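Esterase (uncultured bacterium pCosCE1, PDB 7ATL) hydrolyses carboxylic esters as a family VIII carboxylesterase of the beta-lactamase fold and also shows promiscuous acyltransferase activity. Local coordinates at residues A[47-52]-A[226-231]; A[95-100]-A[154-159]; A[298-303]-A[319-324]. All blocks are in the same frame, centred on the assembly; numbering follows the deposited sequence.

The three contacts lie far apart on one chain of beta-lactamase fold. Contact 2 falls within the sequence between the two halves of contact 1, and contact 3 follows both. Contact 1 joins the loop after strand 37-44 to strand 229-230 of the small mixed sheet. Contact 2 packs a loop on helix 149-157 in the helical part. Contact 3 sets a loop against strand 320-322 of the large antiparallel sheet. Between centres, contacts 1 and 2 are 40 Å apart, contacts 1 and 3 are 36 Å apart, and contacts 2 and 3 are 29 Å apart. Contacts 1 and 3 lie on opposite sides of the chain's centre. The contacts therefore tie loops to separate parts of the fold and do not form one site.

Contact 1. Residues A[47-52]-A[226-231]; sequences ADREQK and AEPEPI
Arg49 reaches from a type I beta turn, Arg49 to Lys52, to the backbone carbonyl of Pro228. Pro228 stands just before the short strand 229-230 at the edge of the small mixed sheet of this beta-lactamase fold. The main bond runs from Arg49 NH2 to Pro228 O at 2.7 Å, with an N-H...O angle of 139°. The donor lies nearly in line with the C=O bond. Arg49 NH1 adds a weak bond of 3.1 Å to the same oxygen, so one carbonyl takes two N-H groups of one guanidinium. The Pro228 ring meets the same group, with CD 3.6 Å from Arg49 NH1. Glu227 OE1 is 4.1 Å from that NH1, a nearby opposite charge but too far for a salt bridge.

Glu50 comes at Pro230 from the opposite direction. Its carboxylate OE2 touches the ring at CG, 3.8 Å away. This oxygen also accepts from Arg49 NH2 at 3.0 Å, a nearly straight bond in the guanidinium plane and part of a salt bridge. NH2 therefore serves both the carbonyl and the carboxylate, which should limit rotation of the guanidinium. The Glu50 chain bends at chi2 (84°), and this folds the carboxylate back beside its neighbour.

Tyr221, on the neighbouring strand 221-222, links the two segments. Its hydroxyl bonds to Arg49 N and Glu50 OE1, while its side chain also touches Pro228 and Pro230. Asp48 OD2 binds Thr219 and so ties the residue just before the turn to the approach to that strand. The other carboxylate oxygen closes an Asx motif: Asp48 OD1 accepts from Gln51 N at 3.0 Å, on its anti side and 32° out of the carboxylate plane.

Contact 2. Residues A[95-100]-A[154-159]; sequences PWFTPA and RLLAQA
Helix 149-157, in the helical part of the beta-lactamase fold, carries the loop 95-100 along its C-terminal end. The contact has a stacked pair near the surface and an apolar part further in. At the surface the guanidinium of Arg154 lies flat on one face of the Trp96 indole, planes 23° apart. Arg154 CZ stands 3.8 Å from the centroid of the Trp96 five-membered ring, a cation-pi contact over the face. Arg154 NH2 comes closest, 3.2 Å from Trp96 CD1. The aliphatic chain uses the rest of the same face: Arg154 CG makes a CH-pi contact with the six-membered ring of Trp96, 3.9 Å from its centroid. The arginine is extended from CG to NE, which lets it span both rings. Trp96 holds its CG between the backbone N and the carbonyl carbon (chi1 46°), which helps turn the indole face to Arg154.

Phe97 is the centre of an inverse gamma turn, and its ring points into the interior. Leu156 CD2 meets the ring edge at CE1, 4.0 Å away. Ala157 CB lies obliquely to the ring, 3.9 Å from Phe97 CD1. Val177 of helix 174-186 touches both Phe97 and Leu156 and continues this core.

Pro99 packs on the backbone of Ala157. Its CA makes a CA-H...O contact with Ala157 O at 3.4 Å. No direct hydrogen bond joins the two segments. Two waters bridge them instead, and both donate to Ala157 O. One also donates to Trp96 O; the other accepts from Ala100 N at 3.1 Å.

Glu150 forms a salt bridge with Arg154 NE from one helical turn earlier. That bridge probably steadies the guanidinium, so the cation is shared between a carboxylate and the electron-rich indole face.

Contact 3. Residues A[298-303]-A[319-324]; sequences RQAHVG and GAVLED
Val321 meets the backbone of Arg298 and Gln299 from strand 320-322, in the large antiparallel sheet of the beta-lactamase fold. Both methyl groups of the valine touch carbonyl oxygens of the loop. CG1 is 3.2 Å from Arg298 O, and CG2 is 3.5 Å from Gln299 O. CG2 also approaches Arg298 O, at 3.3 Å, so that one oxygen faces the fork of the side chain. CG1 stands anti to the backbone N (chi1 169°), and the two branches straddle the Arg298 carbonyl. Val321 CG1 also makes a looser apolar contact with Ala300 CB, at 4.3 Å.

Leu322 comes next and turns its side chain away from the loop. The chain then reaches Glu323, which, like Val321 two residues before, points toward it. The carboxylate of Glu323 packs against the Ala300 methyl, with CD 3.4 Å from Ala300 CB. Its OE2 lies 3.7 Å from Gly303 CA and takes a hydrogen bond from Ser304 N, just past the loop segment. The Glu323 chain bends at chi2 (-137°), which helps lay the acid group over the alanine. Ala300 itself is the centre of an inverse gamma turn. Its methyl meets Glu323 closely and Val321 loosely, from directions roughly at right angles. No hydrogen bond joins the two segments directly, so they meet by packing.

Asp324 ends the segment as the N-cap of helix 325-328, with OD1 accepting from Leu327 N. On the other side of the contact, the loop follows helix 291-297, and Arg298 NH1 binds Tyr349 on strand 345-350. Strand 320-322 runs between strands 313-315 and 337-341, antiparallel to both. Val321 pairs through its backbone with Gly314, and its side chain touches Leu337.

Contact 1. Residues A[47-52]-A[226-231]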
loop_
_atom_site.group_PDB
_atom_site.type_symbol
_atom_site.label_atom_id
_atom_site.label_comp_id
_atom_site.label_asym_id
_atom_site.label_seq_id
_atom_site.Cartn_x
_atom_site.Cartn_y
_atom_site.Cartn_z
ATOM N N ALA A 47 13.030 8.925 -14.158
ATOM C CA ALA A 47 12.131 9.574 -13.184
ATOM C C ALA A 47 11.121 10.388 -13.985
ATOM O O ALA A 47 9.918 10.259 -13.697
ATOM C CB ALA A 47 12.911 10.466 -12.246
ATOM N N ASP A 48 11.633 11.184 -14.939
ATOM C CA ASP A 48 10.863 11.967 -15.943
ATOM C C ASP A 48 11.444 11.725 -17.351
ATOM O O ASP A 48 12.594 12.122 -17.595
ATOM C CB ASP A 48 10.855 13.449 -15.563
ATOM C CG ASP A 48 9.804 14.228 -16.337
ATOM O OD1 ASP A 48 9.906 14.309 -17.586
ATOM O OD2 ASP A 48 8.863 14.702 -15.699
ATOM N N ARG A 49 10.658 11.133 -18.257
ATOM C CA ARG A 49 11.056 10.831 -19.662
ATOM C C ARG A 49 11.261 12.127 -20.450
ATOM O O ARG A 49 12.322 12.290 -21.053
ATOM C CB ARG A 49 9.996 9.989 -20.377
ATOM C CG ARG A 49 10.524 9.179 -21.558
ATOM C CD ARG A 49 9.451 8.374 -22.280
ATOM N NE ARG A 49 8.216 9.147 -22.238
ATOM C CZ ARG A 49 6.984 8.668 -22.389
ATOM N NH1 ARG A 49 6.759 7.384 -22.640
ATOM N NH2 ARG A 49 5.965 9.503 -22.281
ATOM N N GLU A 50 10.284 13.023 -20.427
ATOM C CA GLU A 50 10.301 14.260 -21.244
ATOM C C GLU A 50 11.533 15.104 -20.871
ATOM O O GLU A 50 12.155 15.595 -21.803
ATOM C CB GLU A 50 8.956 14.987 -21.128
ATOM C CG GLU A 50 7.774 14.178 -21.680
ATOM C CD GLU A 50 7.141 13.160 -20.732
ATOM O OE1 GLU A 50 7.346 13.263 -19.490
ATOM O OE2 GLU A 50 6.442 12.252 -21.229
ATOM N N GLN A 51 11.939 15.206 -19.599
ATOM C CA GLN A 51 13.192 15.922 -19.194
ATOM C C GLN A 51 14.434 14.997 -19.238
ATOM O O GLN A 51 15.533 15.440 -18.807
ATOM C CB GLN A 51 13.085 16.481 -17.773
ATOM C CG GLN A 51 11.909 17.411 -17.535
ATOM C CD GLN A 51 11.839 17.835 -16.083
ATOM O OE1 GLN A 51 11.376 18.928 -15.763
ATOM N NE2 GLN A 51 12.306 16.979 -15.182
ATOM N N LYS A 52 14.287 13.757 -19.716
ATOM C CA LYS A 52 15.323 12.689 -19.660
ATOM C C LYS A 52 16.095 12.799 -18.341
ATOM O O LYS A 52 17.328 12.827 -18.384
ATOM C CB LYS A 52 16.267 12.757 -20.868
ATOM C CG LYS A 52 15.803 13.648 -22.017
ATOM C CD LYS A 52 16.322 13.240 -23.378
ATOM C CE LYS A 52 15.901 11.831 -23.747
ATOM N NZ LYS A 52 15.599 11.708 -25.192
ATOM N N ALA A 226 -0.126 3.017 -27.169
ATOM C CA ALA A 226 1.153 2.272 -27.166
ATOM C C ALA A 226 1.957 2.735 -25.946
ATOM O O ALA A 226 2.216 1.908 -25.048
ATOM C CB ALA A 226 1.899 2.475 -28.473
ATOM N N GLU A 227 2.274 4.029 -25.893
ATOM C CA GLU A 227 3.260 4.608 -24.946
ATOM C C GLU A 227 2.526 5.159 -23.724
ATOM O O GLU A 227 1.345 5.507 -23.816
ATOM C CB GLU A 227 4.103 5.667 -25.664
ATOM C CG GLU A 227 4.965 5.106 -26.792
ATOM C CD GLU A 227 6.006 4.072 -26.371
ATOM O OE1 GLU A 227 6.867 4.403 -25.520
ATOM O OE2 GLU A 227 5.953 2.927 -26.890
ATOM N N PRO A 228 3.198 5.197 -22.545
ATOM C CA PRO A 228 2.671 5.847 -21.346
ATOM C C PRO A 228 2.794 7.379 -21.362
ATOM O O PRO A 228 3.875 7.853 -21.647
ATOM C CB PRO A 228 3.557 5.314 -20.196
ATOM C CG PRO A 228 4.434 4.247 -20.801
ATOM C CD PRO A 228 4.495 4.558 -22.280
ATOM N N GLU A 229 1.717 8.102 -21.028
ATOM C CA GLU A 229 1.700 9.590 -20.930
ATOM C C GLU A 229 1.626 9.989 -19.456
ATOM O O GLU A 229 1.148 9.218 -18.623
ATOM C CB GLU A 229 0.542 10.176 -21.748
ATOM C CG GLU A 229 -0.835 10.079 -21.071
ATOM C CD GLU A 229 -2.063 10.496 -21.888
ATOM O OE1 GLU A 229 -3.189 10.520 -21.313
ATOM O OE2 GLU A 229 -1.905 10.785 -23.101
ATOM N N PRO A 230 2.079 11.208 -19.077
ATOM C CA PRO A 230 1.969 11.685 -17.693
ATOM C C PRO A 230 0.517 11.794 -17.217
ATOM O O PRO A 230 -0.347 12.013 -18.028
ATOM C CB PRO A 230 2.604 13.082 -17.702
ATOM C CG PRO A 230 3.507 13.054 -18.927
ATOM C CD PRO A 230 2.781 12.174 -19.934
ATOM N N ILE A 231 0.283 11.576 -15.924
ATOM C CA ILE A 231 -1.073 11.674 -15.314
ATOM C C ILE A 231 -1.329 13.157 -15.032
ATOM O O ILE A 231 -0.450 13.793 -14.425
ATOM C CB ILE A 231 -1.164 10.787 -14.058
ATOM C CG1 ILE A 231 -1.042 9.299 -14.421
ATOM C CG2 ILE A 231 -2.442 11.092 -13.275
ATOM C CD1 ILE A 231 -0.748 8.357 -13.239
#

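Contact 2. Residues A[95-100]-A[154-159]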
loop_
_atom_site.group_PDB
_atom_site.type_symbol
_atom_site.label_atom_id
_atom_site.label_comp_id
_atom_site.label_asym_id
_atom_site.label_seq_id
_atom_site.Cartn_x
_atom_site.Cartn_y
_atom_site.Cartn_z
ATOM N N PRO A 95 -16.000 8.755 18.450
ATOM C CA PRO A 95 -17.375 8.507 18.912
ATOM C C PRO A 95 -18.458 8.729 17.845
ATOM O O PRO A 95 -19.486 8.130 17.940
ATOM C CB PRO A 95 -17.567 9.461 20.109
ATOM C CG PRO A 95 -16.157 9.927 20.520
ATOM C CD PRO A 95 -15.269 9.717 19.303
ATOM N N TRP A 96 -18.180 9.560 16.844
ATOM C CA TRP A 96 -19.083 9.915 15.715
ATOM C C TRP A 96 -18.993 8.907 14.546
ATOM O O TRP A 96 -19.869 8.951 13.654
ATOM C CB TRP A 96 -18.747 11.337 15.255
ATOM C CG TRP A 96 -17.276 11.593 15.108
ATOM C CD1 TRP A 96 -16.458 12.192 16.020
ATOM C CD2 TRP A 96 -16.438 11.232 13.991
ATOM N NE1 TRP A 96 -15.177 12.231 15.549
ATOM C CE2 TRP A 96 -15.130 11.659 14.309
ATOM C CE3 TRP A 96 -16.656 10.575 12.772
ATOM C CZ2 TRP A 96 -14.053 11.476 13.444
ATOM C CZ3 TRP A 96 -15.591 10.389 11.913
ATOM C CH2 TRP A 96 -14.308 10.842 12.246
ATOM N N PHE A 97 -17.979 8.036 14.496
ATOM C CA PHE A 97 -17.877 7.001 13.437
ATOM C C PHE A 97 -18.716 5.783 13.830
ATOM O O PHE A 97 -18.181 4.757 14.334
ATOM C CB PHE A 97 -16.423 6.622 13.157
ATOM C CG PHE A 97 -16.250 5.947 11.819
ATOM C CD1 PHE A 97 -16.116 6.701 10.663
ATOM C CD2 PHE A 97 -16.287 4.573 11.710
ATOM C CE1 PHE A 97 -16.019 6.097 9.422
ATOM C CE2 PHE A 97 -16.184 3.970 10.472
ATOM C CZ PHE A 97 -16.033 4.732 9.337
ATOM N N THR A 98 -20.012 5.873 13.549
ATOM C CA THR A 98 -21.007 4.841 13.915
ATOM C C THR A 98 -21.899 4.527 12.721
ATOM O O THR A 98 -23.118 4.579 12.836
ATOM C CB THR A 98 -21.795 5.288 15.152
ATOM O OG1 THR A 98 -22.316 6.591 14.925
ATOM C CG2 THR A 98 -20.935 5.338 16.392
ATOM N N PRO A 99 -21.319 4.144 11.558
ATOM C CA PRO A 99 -22.112 3.841 10.365
ATOM C C PRO A 99 -23.067 2.657 10.554
ATOM O O PRO A 99 -22.831 1.808 11.409
ATOM C CB PRO A 99 -21.064 3.492 9.304
ATOM C CG PRO A 99 -19.880 3.052 10.122
ATOM C CD PRO A 99 -19.881 3.987 11.313
ATOM N N ALA A 100 -24.101 2.623 9.707
ATOM C CA ALA A 100 -25.206 1.646 9.746
ATOM C C ALA A 100 -25.151 0.763 8.509
ATOM O O ALA A 100 -24.678 1.231 7.493
ATOM C CB ALA A 100 -26.502 2.401 9.796
ATOM N N ARG A 154 -16.215 11.839 8.514
ATOM C CA ARG A 154 -17.604 12.151 8.921
ATOM C C ARG A 154 -18.519 11.916 7.722
ATOM O O ARG A 154 -19.678 11.487 7.940
ATOM C CB ARG A 154 -17.739 13.560 9.502
ATOM C CG ARG A 154 -17.229 13.677 10.939
ATOM C CD ARG A 154 -16.999 15.124 11.357
ATOM N NE ARG A 154 -16.648 15.237 12.760
ATOM C CZ ARG A 154 -17.491 15.093 13.780
ATOM N NH1 ARG A 154 -18.761 14.797 13.574
ATOM N NH2 ARG A 154 -17.046 15.215 15.022
ATOM N N LEU A 155 -18.020 12.136 6.509
ATOM C CA LEU A 155 -18.816 11.846 5.294
ATOM C C LEU A 155 -18.956 10.323 5.174
ATOM O O LEU A 155 -20.087 9.839 4.952
ATOM C CB LEU A 155 -18.146 12.491 4.071
ATOM C CG LEU A 155 -18.188 14.029 3.989
ATOM C CD1 LEU A 155 -17.577 14.503 2.675
ATOM C CD2 LEU A 155 -19.599 14.594 4.118
ATOM N N LEU A 156 -17.849 9.588 5.338
ATOM C CA LEU A 156 -17.805 8.093 5.248
ATOM C C LEU A 156 -18.767 7.477 6.278
ATOM O O LEU A 156 -19.425 6.450 5.951
ATOM C CB LEU A 156 -16.364 7.622 5.482
ATOM C CG LEU A 156 -16.119 6.114 5.441
ATOM C CD1 LEU A 156 -16.542 5.516 4.102
ATOM C CD2 LEU A 156 -14.653 5.822 5.694
ATOM N N ALA A 157 -18.840 8.081 7.471
ATOM C CA ALA A 157 -19.685 7.633 8.603
ATOM C C ALA A 157 -21.154 7.620 8.178
ATOM O O ALA A 157 -21.910 6.816 8.748
ATOM C CB ALA A 157 -19.490 8.518 9.814
ATOM N N GLN A 158 -21.531 8.483 7.221
ATOM C CA GLN A 158 -22.941 8.650 6.772
ATOM C C GLN A 158 -23.310 7.639 5.673
ATOM O O GLN A 158 -24.499 7.581 5.293
ATOM C CB GLN A 158 -23.173 10.072 6.278
ATOM C CG GLN A 158 -23.056 11.130 7.364
ATOM C CD GLN A 158 -23.109 12.481 6.699
ATOM O OE1 GLN A 158 -22.161 13.261 6.755
ATOM N NE2 GLN A 158 -24.192 12.717 5.979
ATOM N N ALA A 159 -22.336 6.896 5.159
ATOM C CA ALA A 159 -22.566 5.853 4.144
ATOM C C ALA A 159 -22.919 4.523 4.823
ATOM O O ALA A 159 -22.364 4.181 5.851
ATOM C CB ALA A 159 -21.351 5.724 3.247
HETATM O O HOH W 1 -22.369 7.856 11.833
HETATM O O HOH W 2 -24.329 5.052 7.757
#

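Contact 3. Residues A[298-303]-A[319-324]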
loop_
_atom_site.group_PDB
_atom_site.type_symbol
_atom_site.label_atom_id
_atom_site.label_comp_id
_atom_site.label_asym_id
_atom_site.label_seq_id
_atom_site.Cartn_x
_atom_site.Cartn_y
_atom_site.Cartn_z
ATOM N N ARG A 298 1.021 -11.978 9.565
ATOM C CA ARG A 298 1.017 -12.820 8.332
ATOM C C ARG A 298 0.183 -14.096 8.544
ATOM O O ARG A 298 0.177 -14.987 7.667
ATOM C CB ARG A 298 2.456 -13.137 7.894
ATOM C CG ARG A 298 3.298 -13.912 8.907
ATOM C CD ARG A 298 4.402 -14.729 8.251
ATOM N NE ARG A 298 5.448 -15.087 9.197
ATOM C CZ ARG A 298 6.404 -14.266 9.607
ATOM N NH1 ARG A 298 6.471 -13.019 9.167
ATOM N NH2 ARG A 298 7.288 -14.690 10.486
ATOM N N GLN A 299 -0.542 -14.194 9.646
ATOM C CA GLN A 299 -1.645 -15.182 9.718
ATOM C C GLN A 299 -2.730 -14.814 8.698
ATOM O O GLN A 299 -2.911 -13.609 8.390
ATOM C CB GLN A 299 -2.225 -15.242 11.123
ATOM C CG GLN A 299 -1.316 -15.949 12.113
ATOM C CD GLN A 299 -1.859 -15.780 13.509
ATOM O OE1 GLN A 299 -1.104 -15.776 14.483
ATOM N NE2 GLN A 299 -3.178 -15.612 13.611
ATOM N N ALA A 300 -3.444 -15.821 8.212
ATOM C CA ALA A 300 -4.627 -15.663 7.337
ATOM C C ALA A 300 -5.865 -15.293 8.179
ATOM O O ALA A 300 -6.806 -16.102 8.216
ATOM C CB ALA A 300 -4.840 -16.935 6.555
ATOM N N HIS A 301 -5.873 -14.097 8.796
ATOM C CA HIS A 301 -7.033 -13.496 9.517
ATOM C C HIS A 301 -8.242 -13.531 8.588
ATOM O O HIS A 301 -9.318 -13.761 9.086
ATOM C CB HIS A 301 -6.752 -12.070 10.001
ATOM C CG HIS A 301 -5.685 -11.996 11.039
ATOM N ND1 HIS A 301 -5.934 -12.282 12.362
ATOM C CD2 HIS A 301 -4.368 -11.699 10.944
ATOM C CE1 HIS A 301 -4.812 -12.154 13.037
ATOM N NE2 HIS A 301 -3.841 -11.795 12.192
ATOM N N VAL A 302 -8.016 -13.348 7.287
ATOM C CA VAL A 302 -8.989 -13.613 6.199
ATOM C C VAL A 302 -8.458 -14.808 5.414
ATOM O O VAL A 302 -7.304 -14.743 5.008
ATOM C CB VAL A 302 -9.173 -12.382 5.297
ATOM C CG1 VAL A 302 -9.812 -12.757 3.971
ATOM C CG2 VAL A 302 -9.972 -11.304 6.003
ATOM N N GLY A 303 -9.283 -15.845 5.218
ATOM C CA GLY A 303 -8.907 -17.088 4.512
ATOM C C GLY A 303 -8.723 -16.850 3.027
ATOM O O GLY A 303 -9.201 -15.818 2.549
ATOM N N GLY A 319 -1.007 -6.785 4.465
ATOM C CA GLY A 319 -1.094 -7.252 3.066
ATOM C C GLY A 319 -1.705 -8.635 2.962
ATOM O O GLY A 319 -2.217 -9.112 3.959
ATOM N N ALA A 320 -1.648 -9.227 1.774
ATOM C CA ALA A 320 -2.236 -10.542 1.445
ATOM C C ALA A 320 -1.277 -11.648 1.906
ATOM O O ALA A 320 -0.033 -11.451 1.828
ATOM C CB ALA A 320 -2.511 -10.650 -0.041
ATOM N N VAL A 321 -1.851 -12.761 2.369
ATOM C CA VAL A 321 -1.119 -13.925 2.914
ATOM C C VAL A 321 -1.318 -15.064 1.934
ATOM O O VAL A 321 -2.476 -15.359 1.641
ATOM C CB VAL A 321 -1.645 -14.309 4.303
ATOM C CG1 VAL A 321 -1.098 -15.668 4.757
ATOM C CG2 VAL A 321 -1.356 -13.214 5.317
ATOM N N LEU A 322 -0.229 -15.676 1.482
ATOM C CA LEU A 322 -0.272 -16.853 0.586
ATOM C C LEU A 322 -0.548 -18.076 1.452
ATOM O O LEU A 322 0.258 -18.353 2.351
ATOM C CB LEU A 322 1.074 -16.956 -0.127
ATOM C CG LEU A 322 1.177 -18.055 -1.172
ATOM C CD1 LEU A 322 0.083 -17.889 -2.208
ATOM C CD2 LEU A 322 2.547 -18.041 -1.835
ATOM N N GLU A 323 -1.684 -18.732 1.255
ATOM C CA GLU A 323 -2.029 -20.007 1.945
ATOM C C GLU A 323 -1.683 -21.203 1.034
ATOM O O GLU A 323 -1.316 -22.233 1.577
ATOM C CB GLU A 323 -3.510 -20.028 2.329
ATOM C CG GLU A 323 -3.907 -19.063 3.439
ATOM C CD GLU A 323 -4.856 -19.670 4.465
ATOM O OE1 GLU A 323 -4.341 -20.285 5.399
ATOM O OE2 GLU A 323 -6.103 -19.549 4.325
ATOM N N ASP A 324 -1.787 -21.063 -0.296
ATOM C CA ASP A 324 -1.639 -22.178 -1.258
ATOM C C ASP A 324 -0.858 -21.726 -2.494
ATOM O O ASP A 324 -1.503 -21.408 -3.517
ATOM C CB ASP A 324 -3.009 -22.722 -1.640
ATOM C CG ASP A 324 -2.969 -24.015 -2.438
ATOM O OD1 ASP A 324 -1.950 -24.286 -3.109
ATOM O OD2 ASP A 324 -3.969 -24.735 -2.395
#